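Local coordinates for protein MlnE (Bacillus amyloliquefaciens subsp. plantarum, PDB 5D2E) that carries at its N-terminal end an NADP-binding B-type ketoreductase that probably reduces beta-keto groups of carrier-bound polyketide intermediates on the macrolactin assembly line, at residues Phe105-Tyr111 and Ser154-Met158; Phe159-Met163 and Ile369-Thr373. All blocks are in the same frame, centred on the assembly; numbering follows the deposited sequence.

Contact 1 (Phe105-Tyr111 and Ser154-Met158)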
ATOM      1  N   PHE A 105     -15.288 -12.556 -12.726  1.00 29.94           N
ATOM      2  CA  PHE A 105     -14.182 -11.615 -12.734  1.00 31.56           C
ATOM      3  C   PHE A 105     -12.898 -12.084 -12.032  1.00 35.67           C
ATOM      4  O   PHE A 105     -11.848 -11.458 -12.149  1.00 35.38           O
ATOM      5  CB  PHE A 105     -14.630 -10.304 -12.099  1.00 32.09           C
ATOM      6  CG  PHE A 105     -15.608  -9.534 -12.944  1.00 30.60           C
ATOM      7  CD1 PHE A 105     -15.296  -9.159 -14.246  1.00 35.45           C
ATOM      8  CD2 PHE A 105     -16.822  -9.151 -12.434  1.00 30.27           C
ATOM      9  CE1 PHE A 105     -16.196  -8.432 -15.006  1.00 34.64           C
ATOM     10  CE2 PHE A 105     -17.731  -8.416 -13.203  1.00 28.79           C
ATOM     11  CZ  PHE A 105     -17.423  -8.053 -14.456  1.00 29.56           C
ATOM     12  N   THR A 106     -13.051 -13.143 -11.299  1.00 32.87           N
ATOM     13  CA  THR A 106     -11.924 -13.903 -10.707  1.00 46.30           C
ATOM     14  C   THR A 106     -11.303 -14.995 -11.599  1.00 47.95           C
ATOM     15  O   THR A 106     -10.210 -15.489 -11.278  1.00 46.19           O
ATOM     16  CB  THR A 106     -12.352 -14.594  -9.373  1.00 43.68           C
ATOM     17  OG1 THR A 106     -13.154 -15.735  -9.658  1.00 56.61           O
ATOM     18  CG2 THR A 106     -13.216 -13.697  -8.482  1.00 48.94           C
ATOM     19  N   LYS A 107     -11.969 -15.406 -12.698  1.00 43.25           N
ATOM     20  CA  LYS A 107     -11.460 -16.515 -13.536  1.00 40.09           C
ATOM     21  C   LYS A 107     -10.664 -16.036 -14.711  1.00 41.83           C
ATOM     22  O   LYS A 107     -11.217 -15.477 -15.668  1.00 38.11           O
ATOM     23  CB  LYS A 107     -12.588 -17.322 -14.100  1.00 47.01           C
ATOM     24  CG  LYS A 107     -13.059 -18.483 -13.291  1.00 55.57           C
ATOM     25  CD  LYS A 107     -13.559 -19.531 -14.278  1.00 61.88           C
ATOM     26  CE  LYS A 107     -14.353 -20.604 -13.543  1.00 75.85           C
ATOM     27  NZ  LYS A 107     -15.384 -21.207 -14.425  1.00 76.63           N
ATOM     28  N   GLY A 108      -9.372 -16.342 -14.723  1.00 37.34           N
ATOM     29  CA  GLY A 108      -8.535 -15.935 -15.818  1.00 41.11           C
ATOM     30  C   GLY A 108      -8.980 -16.406 -17.162  1.00 42.46           C
ATOM     31  O   GLY A 108      -8.821 -15.688 -18.181  1.00 41.40           O
ATOM     32  N   GLU A 109      -9.537 -17.624 -17.172  1.00 36.19           N
ATOM     33  CA  GLU A 109     -10.032 -18.241 -18.372  1.00 39.07           C
ATOM     34  C   GLU A 109     -11.136 -17.372 -19.016  1.00 34.06           C
ATOM     35  O   GLU A 109     -11.318 -17.355 -20.246  1.00 34.09           O
ATOM     36  CB  GLU A 109     -10.633 -19.606 -18.034  1.00 46.20           C
ATOM     37  CG  GLU A 109      -9.638 -20.726 -17.704  1.00 58.53           C
ATOM     38  CD  GLU A 109      -9.078 -20.712 -16.278  1.00 67.91           C
ATOM     39  OE1 GLU A 109      -9.565 -19.936 -15.403  1.00 59.66           O
ATOM     40  OE2 GLU A 109      -8.103 -21.489 -16.040  1.00 72.32           O
ATOM     41  N   ASP A 110     -11.948 -16.762 -18.175  1.00 35.65           N
ATOM     42  CA  ASP A 110     -13.031 -15.894 -18.702  1.00 32.13           C
ATOM     43  C   ASP A 110     -12.460 -14.634 -19.364  1.00 30.64           C
ATOM     44  O   ASP A 110     -13.001 -14.188 -20.377  1.00 31.76           O
ATOM     45  CB  ASP A 110     -14.057 -15.548 -17.601  1.00 31.67           C
ATOM     46  CG  ASP A 110     -14.965 -16.726 -17.240  1.00 32.27           C
ATOM     47  OD1 ASP A 110     -14.728 -17.874 -17.707  1.00 32.27           O
ATOM     48  OD2 ASP A 110     -15.891 -16.519 -16.434  1.00 31.08           O
ATOM     49  N   TYR A 111     -11.380 -14.053 -18.818  1.00 30.66           N
ATOM     50  CA  TYR A 111     -10.749 -12.905 -19.487  1.00 31.21           C
ATOM     51  C   TYR A 111     -10.186 -13.320 -20.817  1.00 31.39           C
ATOM     52  O   TYR A 111     -10.234 -12.556 -21.795  1.00 30.78           O
ATOM     53  CB  TYR A 111      -9.694 -12.219 -18.618  1.00 31.53           C
ATOM     54  CG  TYR A 111     -10.218 -11.526 -17.387  1.00 32.08           C
ATOM     55  CD1 TYR A 111     -10.387 -12.210 -16.236  1.00 28.40           C
ATOM     56  CD2 TYR A 111     -10.567 -10.169 -17.383  1.00 34.64           C
ATOM     57  CE1 TYR A 111     -10.861 -11.614 -15.096  1.00 33.16           C
ATOM     58  CE2 TYR A 111     -11.032  -9.543 -16.222  1.00 34.99           C
ATOM     59  CZ  TYR A 111     -11.170 -10.260 -15.081  1.00 30.96           C
ATOM     60  OH  TYR A 111     -11.654  -9.798 -13.859  1.00 36.84           O
ATOM     61  N   SER A 154      -8.841  -9.104  -9.723  1.00 23.83           N
ATOM     62  CA  SER A 154      -9.544  -8.916 -10.969  1.00 23.72           C
ATOM     63  C   SER A 154      -8.612  -8.159 -11.923  1.00 24.59           C
ATOM     64  O   SER A 154      -8.484  -8.468 -13.109  1.00 25.00           O
ATOM     65  CB  SER A 154     -10.818  -8.057 -10.741  1.00 29.01           C
ATOM     66  OG  SER A 154     -11.309  -7.714 -12.062  1.00 32.83           O
ATOM     67  N   LEU A 155      -7.944  -7.153 -11.413  1.00 25.21           N
ATOM     68  CA  LEU A 155      -7.011  -6.379 -12.245  1.00 26.40           C
ATOM     69  C   LEU A 155      -5.815  -7.198 -12.690  1.00 25.66           C
ATOM     70  O   LEU A 155      -5.361  -7.033 -13.804  1.00 26.16           O
ATOM     71  CB  LEU A 155      -6.550  -5.101 -11.522  1.00 27.54           C
ATOM     72  CG  LEU A 155      -7.543  -3.915 -11.458  1.00 29.07           C
ATOM     73  CD1 LEU A 155      -7.016  -2.923 -10.460  1.00 29.06           C
ATOM     74  CD2 LEU A 155      -7.863  -3.254 -12.815  1.00 27.90           C
ATOM     75  N   PHE A 156      -5.301  -8.032 -11.804  1.00 23.78           N
ATOM     76  CA  PHE A 156      -4.209  -8.912 -12.184  1.00 24.87           C
ATOM     77  C   PHE A 156      -4.659  -9.838 -13.323  1.00 26.78           C
ATOM     78  O   PHE A 156      -3.949  -9.910 -14.342  1.00 25.95           O
ATOM     79  CB  PHE A 156      -3.773  -9.713 -11.001  1.00 26.47           C
ATOM     80  CG  PHE A 156      -3.040 -10.952 -11.360  1.00 26.31           C
ATOM     81  CD1 PHE A 156      -1.768 -10.876 -11.898  1.00 28.85           C
ATOM     82  CD2 PHE A 156      -3.619 -12.166 -11.151  1.00 28.27           C
ATOM     83  CE1 PHE A 156      -1.089 -12.028 -12.248  1.00 28.75           C
ATOM     84  CE2 PHE A 156      -2.953 -13.305 -11.498  1.00 30.19           C
ATOM     85  CZ  PHE A 156      -1.678 -13.237 -12.022  1.00 27.49           C
ATOM     86  N   GLN A 157      -5.828 -10.486 -13.175  1.00 23.95           N
ATOM     87  CA  GLN A 157      -6.337 -11.347 -14.239  1.00 24.94           C
ATOM     88  C   GLN A 157      -6.502 -10.549 -15.558  1.00 27.12           C
ATOM     89  O   GLN A 157      -6.146 -11.029 -16.668  1.00 24.94           O
ATOM     90  CB  GLN A 157      -7.618 -12.072 -13.882  1.00 25.74           C
ATOM     91  CG  GLN A 157      -7.599 -12.997 -12.660  1.00 26.14           C
ATOM     92  CD  GLN A 157      -6.628 -14.169 -12.739  1.00 30.83           C
ATOM     93  OE1 GLN A 157      -6.377 -14.915 -11.750  1.00 33.12           O
ATOM     94  NE2 GLN A 157      -6.133 -14.391 -13.929  1.00 27.11           N
ATOM     95  N   MET A 158      -7.035  -9.332 -15.446  1.00 25.08           N
ATOM     96  CA  MET A 158      -7.328  -8.537 -16.604  1.00 25.41           C
ATOM     97  C   MET A 158      -6.052  -8.145 -17.319  1.00 26.52           C
ATOM     98  O   MET A 158      -5.932  -8.339 -18.513  1.00 24.76           O
ATOM     99  CB  MET A 158      -8.117  -7.298 -16.203  1.00 24.86           C
ATOM    100  CG  MET A 158      -8.425  -6.389 -17.391  1.00 29.20           C
ATOM    101  SD  MET A 158      -8.925  -4.715 -16.884  1.00 30.43           S
ATOM    102  CE  MET A 158      -7.282  -4.039 -16.539  1.00 30.87           C
TER
HETATM  103  O   HOH W   1      -8.287 -14.358  -9.437  1.00 44.41           O

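Contact 2 (Phe159-Met163 and Ile369-Thr373)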
ATOM      1  N   PHE A 159      -5.049  -7.647 -16.587  1.00 24.05           N
ATOM      2  CA  PHE A 159      -3.825  -7.217 -17.256  1.00 26.56           C
ATOM      3  C   PHE A 159      -3.048  -8.408 -17.802  1.00 27.46           C
ATOM      4  O   PHE A 159      -2.544  -8.354 -18.905  1.00 29.14           O
ATOM      5  CB  PHE A 159      -2.921  -6.450 -16.323  1.00 27.28           C
ATOM      6  CG  PHE A 159      -3.374  -5.080 -16.042  1.00 27.79           C
ATOM      7  CD1 PHE A 159      -3.464  -4.157 -17.067  1.00 28.25           C
ATOM      8  CD2 PHE A 159      -3.620  -4.662 -14.742  1.00 31.71           C
ATOM      9  CE1 PHE A 159      -3.856  -2.860 -16.830  1.00 30.08           C
ATOM     10  CE2 PHE A 159      -4.009  -3.359 -14.499  1.00 27.55           C
ATOM     11  CZ  PHE A 159      -4.134  -2.465 -15.529  1.00 28.56           C
ATOM     12  N   GLN A 160      -3.002  -9.510 -17.082  1.00 25.35           N
ATOM     13  CA  GLN A 160      -2.298 -10.630 -17.585  1.00 27.76           C
ATOM     14  C   GLN A 160      -2.942 -11.162 -18.881  1.00 29.21           C
ATOM     15  O   GLN A 160      -2.240 -11.473 -19.838  1.00 27.15           O
ATOM     16  CB  GLN A 160      -2.171 -11.688 -16.537  1.00 31.31           C
ATOM     17  CG  GLN A 160      -1.040 -12.629 -16.817  1.00 34.71           C
ATOM     18  CD  GLN A 160      -0.850 -13.665 -15.706  1.00 33.19           C
ATOM     19  OE1 GLN A 160      -1.668 -14.570 -15.565  1.00 30.19           O
ATOM     20  NE2 GLN A 160       0.291 -13.587 -14.993  1.00 29.26           N
ATOM     21  N   ALA A 161      -4.260 -11.323 -18.868  1.00 26.80           N
ATOM     22  CA  ALA A 161      -4.999 -11.784 -20.044  1.00 28.14           C
ATOM     23  C   ALA A 161      -4.831 -10.808 -21.174  1.00 26.80           C
ATOM     24  O   ALA A 161      -4.641 -11.248 -22.334  1.00 29.09           O
ATOM     25  CB  ALA A 161      -6.483 -11.948 -19.719  1.00 27.24           C
ATOM     26  N   PHE A 162      -4.954  -9.489 -20.898  1.00 28.41           N
ATOM     27  CA  PHE A 162      -4.820  -8.526 -21.985  1.00 28.32           C
ATOM     28  C   PHE A 162      -3.454  -8.622 -22.646  1.00 26.89           C
ATOM     29  O   PHE A 162      -3.364  -8.484 -23.878  1.00 27.60           O
ATOM     30  CB  PHE A 162      -4.995  -7.092 -21.544  1.00 31.51           C
ATOM     31  CG  PHE A 162      -6.432  -6.679 -21.316  1.00 36.33           C
ATOM     32  CD1 PHE A 162      -7.470  -7.601 -21.355  1.00 36.46           C
ATOM     33  CD2 PHE A 162      -6.710  -5.348 -20.985  1.00 42.64           C
ATOM     34  CE1 PHE A 162      -8.774  -7.181 -21.166  1.00 40.88           C
ATOM     35  CE2 PHE A 162      -8.002  -4.947 -20.764  1.00 40.09           C
ATOM     36  CZ  PHE A 162      -9.022  -5.882 -20.864  1.00 36.56           C
ATOM     37  N   MET A 163      -2.403  -8.816 -21.842  1.00 25.75           N
ATOM     38  CA  MET A 163      -1.066  -8.847 -22.453  1.00 28.28           C
ATOM     39  C   MET A 163      -0.881 -10.151 -23.183  1.00 27.54           C
ATOM     40  O   MET A 163      -0.314 -10.159 -24.296  1.00 31.86           O
ATOM     41  CB  MET A 163       0.021  -8.558 -21.427  1.00 31.64           C
ATOM     42  CG  MET A 163      -0.054  -7.084 -21.015  1.00 32.01           C
ATOM     43  SD  MET A 163       1.282  -6.571 -19.890  1.00 42.03           S
ATOM     44  CE  MET A 163       0.742  -7.527 -18.504  1.00 33.09           C
ATOM     45  N   ILE A 369       4.191  -8.679 -13.865  1.00 33.92           N
ATOM     46  CA  ILE A 369       2.803  -9.139 -13.908  1.00 34.42           C
ATOM     47  C   ILE A 369       2.608 -10.286 -14.902  1.00 36.79           C
ATOM     48  O   ILE A 369       1.884 -11.217 -14.612  1.00 38.35           O
ATOM     49  CB  ILE A 369       1.879  -7.941 -14.277  1.00 36.25           C
ATOM     50  CG1 ILE A 369       1.563  -7.138 -13.048  1.00 40.52           C
ATOM     51  CG2 ILE A 369       0.527  -8.396 -14.856  1.00 41.76           C
ATOM     52  CD1 ILE A 369       0.656  -7.925 -12.103  1.00 49.03           C
ATOM     53  N   ILE A 370       3.264 -10.209 -16.060  1.00 38.85           N
ATOM     54  CA  ILE A 370       3.134 -11.265 -17.104  1.00 41.08           C
ATOM     55  C   ILE A 370       3.592 -12.627 -16.597  1.00 36.27           C
ATOM     56  O   ILE A 370       3.128 -13.605 -17.114  1.00 45.65           O
ATOM     57  CB  ILE A 370       3.878 -10.945 -18.451  1.00 43.05           C
ATOM     58  CG1 ILE A 370       5.349 -10.536 -18.244  1.00 44.37           C
ATOM     59  CG2 ILE A 370       3.187  -9.827 -19.180  1.00 45.72           C
ATOM     60  CD1 ILE A 370       6.146 -10.204 -19.512  1.00 51.59           C
ATOM     61  N   LYS A 371       4.484 -12.674 -15.598  1.00 36.46           N
ATOM     62  CA  LYS A 371       5.019 -13.913 -15.032  1.00 38.22           C
ATOM     63  C   LYS A 371       4.523 -14.233 -13.635  1.00 41.48           C
ATOM     64  O   LYS A 371       4.810 -15.304 -13.106  1.00 40.14           O
ATOM     65  CB  LYS A 371       6.533 -13.822 -14.985  1.00 42.50           C
ATOM     66  CG  LYS A 371       7.144 -13.468 -16.341  1.00 53.16           C
ATOM     67  CD  LYS A 371       7.839 -14.622 -17.036  1.00 63.44           C
ATOM     68  CE  LYS A 371       9.264 -14.775 -16.495  1.00 72.75           C
ATOM     69  NZ  LYS A 371      10.192 -15.432 -17.459  1.00 78.64           N
ATOM     70  N   LYS A 372       3.795 -13.316 -13.006  1.00 33.53           N
ATOM     71  CA  LYS A 372       3.247 -13.606 -11.700  1.00 33.16           C
ATOM     72  C   LYS A 372       2.192 -14.651 -11.783  1.00 31.22           C
ATOM     73  O   LYS A 372       1.521 -14.793 -12.749  1.00 34.10           O
ATOM     74  CB  LYS A 372       2.558 -12.363 -11.079  1.00 34.10           C
ATOM     75  CG  LYS A 372       3.470 -11.435 -10.330  1.00 38.80           C
ATOM     76  CD  LYS A 372       3.756 -11.896  -8.932  1.00 41.65           C
ATOM     77  CE  LYS A 372       4.850 -11.046  -8.296  1.00 37.04           C
ATOM     78  NZ  LYS A 372       5.070 -11.596  -6.953  1.00 35.83           N
ATOM     79  N   THR A 373       2.026 -15.352 -10.687  1.00 31.52           N
ATOM     80  CA  THR A 373       0.859 -16.202 -10.471  1.00 30.17           C
ATOM     81  C   THR A 373       0.086 -15.696  -9.314  1.00 31.79           C
ATOM     82  O   THR A 373       0.597 -14.981  -8.445  1.00 30.54           O
ATOM     83  CB  THR A 373       1.258 -17.629 -10.115  1.00 31.01           C
ATOM     84  OG1 THR A 373       1.894 -17.649  -8.833  1.00 30.23           O
ATOM     85  CG2 THR A 373       2.147 -18.250 -11.155  1.00 32.07           C
TER

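Contact 1 (Phe105-Tyr111 and Ser154-Met158)
The loop 105-107 and first turn of helix 108-120 (Lys107 at its N-cap) meet helix 141-164 with nearest CA pairs that advance in the same order: Thr106 with Ser154, Gly108 with Gln157 (5.3 Å), Tyr111 with Met158. Tyr111 and Gln157 carry the contact in nearly equal shares. The tyrosine ring lies against the backbone of the other helix, the Gln157-Met158 peptide over one face, while CE1 packs 3.5 Å from Gln157 CB and CE2 3.7 Å from Met158 CB. A flat, apolar ring suits the backbone it covers, its OH the polar partners. The OH lies 2.8 Å from Ser154 OG, a likely hydrogen bond, though that hydroxyl also bonds His130 and its proton is unassigned; Phe105 O, at the ring edge, is modelled doubtfully close. With CG anti to its carbonyl carbon (chi1 -59°) and a bend at chi2, Gln157 brings NE2 within 3.4 Å of Gly108 CA, as the glycine's lack of a side chain allows. A water donates to both Gln157 OE1 and Thr106 O, linking loop and helix. Here a loop and helix start pack on a neighbouring helix beside strand 127-133 in a polyketide ketoreductase's Rossmann-like structural subdomain.

Contact 2 (Phe159-Met163 and Ile369-Thr373)
Here the two halves of the ketoreductase meet: the loop between strand 356-359 and helix 374-381, part of the NADP-binding catalytic subdomain, docks on helix 141-164 of the structural subdomain. Residues 369-372 form a type I beta turn, closed by the bond from Lys372 N to Ile369 O (3.3 Å). Gln160 binds this turn from the helix: with CG anti to the backbone N (chi1 -158°) and the chain extended beyond it, the amide spans the gap to the loop's carbonyls. A glutamine suits the task, being long and having two N-H groups on one nitrogen: NE2 donates to Lys372 O at 2.8 Å, close to its own amide plane, and to Ile369 O at 2.9 Å, in that carbonyl's plane. The N-H...O angles, 148° and 154°, are moderately bent. Ile369 O thus accepts from both Gln160 and the turn's own amide, and two carbonyls are fixed by one side chain.

One helical turn on, Met163 adds an apolar contact, its flexible thioether bent at chi3 so that CE presses tightly on Ile370 CG2 (3.4 Å) and also reaches Ile369 CG2 (3.8 Å). The side chain of Lys372 leads away to a salt bridge with Asp420, beside the NADP-binding Tyr421. Helix 186-201 flanks the junction: Phe159 and Ile369 both touch Phe194, and Glu201 accepts from Ile369 N. Met163 also touches Phe205 on strand 205-214.

The two contacts lie 10 Å apart between centres and share helix 141-164, contact 1 using residues 154-158 and contact 2 the next five. They come in series along the chain, the first joining segments 43 residues apart within the structural subdomain, the second reaching 206 residues ahead into the catalytic subdomain. They touch directly: Tyr111 CB packs 3.4 Å from Ala161 CB, and Phe156 of the shared helix lies against Ile369 and Lys372. The helix therefore has helix 108-120 on one flank and the catalytic subdomain's loop on another, so one helix packs within the structural subdomain and also meets the NADP-binding subdomain.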